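Local coordinates for aminoglycoside N(3)-acetyltransferase III (Serratia marcescens, PDB 7LAO), which transfers an acetyl group from acetyl-CoA to the 3-amino group of 2-deoxystreptamine antibiotics such as gentamicin, thereby conferring aminoglycoside resistance, at residues A[11-16]-A[159-164]. Sequence-based numbering, arbitrary orientation.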
ATOM      1  N   ALA A  11      15.874  -7.558  15.401  1.00 35.95           N
ATOM      2  CA  ALA A  11      15.588  -8.795  16.119  1.00 38.92           C
ATOM      3  C   ALA A  11      14.090  -9.064  16.204  1.00 35.72           C
ATOM      4  O   ALA A  11      13.652 -10.188  15.933  1.00 32.08           O
ATOM      5  CB  ALA A  11      16.198  -8.758  17.512  1.00 39.03           C
ATOM      6  N   ASP A  12      13.281  -8.036  16.510  1.00 30.82           N
ATOM      7  CA  ASP A  12      11.824  -8.244  16.551  1.00 30.07           C
ATOM      8  C   ASP A  12      11.269  -8.684  15.182  1.00 32.99           C
ATOM      9  O   ASP A  12      10.408  -9.569  15.098  1.00 28.70           O
ATOM     10  CB  ASP A  12      11.110  -6.963  17.009  1.00 34.24           C
ATOM     11  CG  ASP A  12      11.507  -6.513  18.446  1.00 47.71           C
ATOM     12  OD1 ASP A  12      12.012  -7.362  19.220  1.00 48.29           O
ATOM     13  OD2 ASP A  12      11.272  -5.321  18.780  1.00 36.71           O
ATOM     14  N   LEU A  13      11.723  -8.045  14.095  1.00 27.84           N
ATOM     15  CA  LEU A  13      11.316  -8.434  12.752  1.00 24.40           C
ATOM     16  C   LEU A  13      11.648  -9.893  12.469  1.00 26.89           C
ATOM     17  O   LEU A  13      10.822 -10.650  11.930  1.00 24.44           O
ATOM     18  CB  LEU A  13      12.033  -7.519  11.748  1.00 27.24           C
ATOM     19  CG  LEU A  13      11.515  -6.085  11.824  1.00 27.93           C
ATOM     20  CD1 LEU A  13      12.456  -5.171  10.927  1.00 24.42           C
ATOM     21  CD2 LEU A  13      10.038  -5.989  11.393  1.00 24.67           C
ATOM     22  N   HIS A  14      12.873 -10.298  12.784  1.00 31.57           N
ATOM     23  CA  HIS A  14      13.243 -11.695  12.581  1.00 28.68           C
ATOM     24  C   HIS A  14      12.354 -12.621  13.393  1.00 34.96           C
ATOM     25  O   HIS A  14      11.885 -13.646  12.893  1.00 35.72           O
ATOM     26  CB  HIS A  14      14.703 -11.891  12.963  1.00 33.01           C
ATOM     27  CG  HIS A  14      15.249 -13.212  12.557  1.00 46.27           C
ATOM     28  ND1 HIS A  14      15.216 -14.319  13.378  1.00 48.33           N
ATOM     29  CD2 HIS A  14      15.794 -13.624  11.383  1.00 45.47           C
ATOM     30  CE1 HIS A  14      15.752 -15.349  12.743  1.00 48.19           C
ATOM     31  NE2 HIS A  14      16.111 -14.954  11.532  1.00 49.03           N
ATOM     32  N   GLY A  15      12.082 -12.258  14.648  1.00 39.27           N
ATOM     33  CA  GLY A  15      11.231 -13.086  15.464  1.00 40.47           C
ATOM     34  C   GLY A  15       9.824 -13.158  14.922  1.00 39.92           C
ATOM     35  O   GLY A  15       9.103 -14.115  15.193  1.00 37.50           O
ATOM     36  N   LEU A  16       9.410 -12.156  14.155  1.00 32.68           N
ATOM     37  CA  LEU A  16       8.064 -12.178  13.588  1.00 32.24           C
ATOM     38  C   LEU A  16       8.006 -13.000  12.316  1.00 34.18           C
ATOM     39  O   LEU A  16       6.911 -13.323  11.811  1.00 34.24           O
ATOM     40  CB  LEU A  16       7.593 -10.743  13.343  1.00 26.91           C
ATOM     41  CG  LEU A  16       6.174 -10.465  12.903  1.00 33.42           C
ATOM     42  CD1 LEU A  16       5.127 -10.847  14.006  1.00 24.95           C
ATOM     43  CD2 LEU A  16       6.071  -9.023  12.480  1.00 31.08           C
ATOM     44  N   LEU A 159       3.541  -6.712   5.996  1.00 19.20           N
ATOM     45  CA  LEU A 159       3.953  -6.428   7.376  1.00 22.04           C
ATOM     46  C   LEU A 159       3.135  -5.266   7.914  1.00 21.66           C
ATOM     47  O   LEU A 159       3.210  -4.166   7.362  1.00 23.64           O
ATOM     48  CB  LEU A 159       5.448  -6.100   7.384  1.00 22.56           C
ATOM     49  CG  LEU A 159       5.931  -5.577   8.731  1.00 26.05           C
ATOM     50  CD1 LEU A 159       5.775  -6.632   9.788  1.00 22.41           C
ATOM     51  CD2 LEU A 159       7.359  -5.148   8.616  1.00 27.36           C
ATOM     52  N   LEU A 160       2.349  -5.493   8.988  1.00 21.18           N
ATOM     53  CA  LEU A 160       1.670  -4.409   9.686  1.00 26.92           C
ATOM     54  C   LEU A 160       2.454  -4.145  10.966  1.00 25.51           C
ATOM     55  O   LEU A 160       2.612  -5.051  11.789  1.00 25.34           O
ATOM     56  CB  LEU A 160       0.202  -4.757  10.012  1.00 29.62           C
ATOM     57  CG  LEU A 160      -0.722  -5.259   8.876  1.00 25.82           C
ATOM     58  CD1 LEU A 160      -2.178  -5.389   9.348  1.00 28.11           C
ATOM     59  CD2 LEU A 160      -0.622  -4.367   7.599  1.00 29.68           C
ATOM     60  N   LEU A 161       2.966  -2.919  11.118  1.00 27.48           N
ATOM     61  CA  LEU A 161       3.704  -2.509  12.326  1.00 27.63           C
ATOM     62  C   LEU A 161       2.819  -1.537  13.083  1.00 30.45           C
ATOM     63  O   LEU A 161       2.938  -0.327  12.898  1.00 30.96           O
ATOM     64  CB  LEU A 161       5.030  -1.838  12.006  1.00 33.13           C
ATOM     65  CG  LEU A 161       6.072  -2.692  11.285  1.00 39.45           C
ATOM     66  CD1 LEU A 161       7.347  -1.858  10.997  1.00 36.23           C
ATOM     67  CD2 LEU A 161       6.399  -3.979  12.072  1.00 34.26           C
ATOM     68  N   GLY A 162       1.950  -2.077  13.945  1.00 32.05           N
ATOM     69  CA  GLY A 162       0.948  -1.307  14.674  1.00 33.06           C
ATOM     70  C   GLY A 162      -0.166  -0.738  13.820  1.00 39.93           C
ATOM     71  O   GLY A 162      -0.988  -0.002  14.341  1.00 38.46           O
ATOM     72  N   ALA A 163      -0.224  -1.054  12.482  1.00 38.03           N
ATOM     73  CA  ALA A 163      -1.315  -0.518  11.675  1.00 36.78           C
ATOM     74  C   ALA A 163      -2.513  -1.474  11.755  1.00 32.83           C
ATOM     75  O   ALA A 163      -2.335  -2.661  12.008  1.00 30.04           O
ATOM     76  CB  ALA A 163      -0.874  -0.335  10.218  1.00 32.78           C
ATOM     77  N   PRO A 164      -3.735  -0.986  11.595  1.00 35.36           N
ATOM     78  CA  PRO A 164      -4.899  -1.869  11.769  1.00 37.64           C
ATOM     79  C   PRO A 164      -5.092  -2.774  10.547  1.00 35.08           C
ATOM     80  O   PRO A 164      -4.505  -2.572   9.475  1.00 29.75           O
ATOM     81  CB  PRO A 164      -6.063  -0.896  11.963  1.00 38.08           C
ATOM     82  CG  PRO A 164      -5.587   0.378  11.257  1.00 45.07           C
ATOM     83  CD  PRO A 164      -4.110   0.429  11.398  1.00 42.04           C
TER
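With CG set opposite the backbone N (chi1 171°), Leu159 reaches out from its strand toward the helix, and Leu16, whose CG takes the same setting (chi1 -173°), reaches back to meet it. Leu13 arrives differently: its CG lies anti to the carbonyl carbon, and CD2 rather than CB is what closes on the strand. The outcome is a worked case of helix-on-sheet packing, in which branched leucine ends bridge a backbone separation too wide for any main-chain contact. The axes of helix 11-16 and strand 159-161 approach to 11.5 Å at their closest, with 134° between their N-to-C directions.

Leu159 meets both helix leucines, one with each of its methyls. CD1 meets Leu16 CD2 at 3.6 Å, the shortest approach between the segments, with the two side chains slanting past each other. CD2 instead touches Leu13 CD2 at 3.9 Å, where the two side chains cross at about a right angle. That same Leu13 methyl also lies 4.2 Å from Leu161 CD2, so it faces two strand residues whose side chains share one face of the sheet. Between them, the CB of Leu160 points away from the helix.

Strand 157-161 is an inner strand of the mixed sheet, flanked by strands 23-28 and 246-252, and Leu159 is hydrogen-bonded through its backbone to Met25 and His27. Val243 touches Leu13, Leu16 and Leu161, while Leu47 of helix 40-51 packs on both Leu13 and Leu159. Asp12, also on the helix, accepts a hydrogen bond at OD2 from Gly244 N.

No hydrogen bond or charge pair joins the two segments; all four touching leucines are buried, and the fit between them therefore rests on methyl-to-methyl dispersion and the exclusion of water.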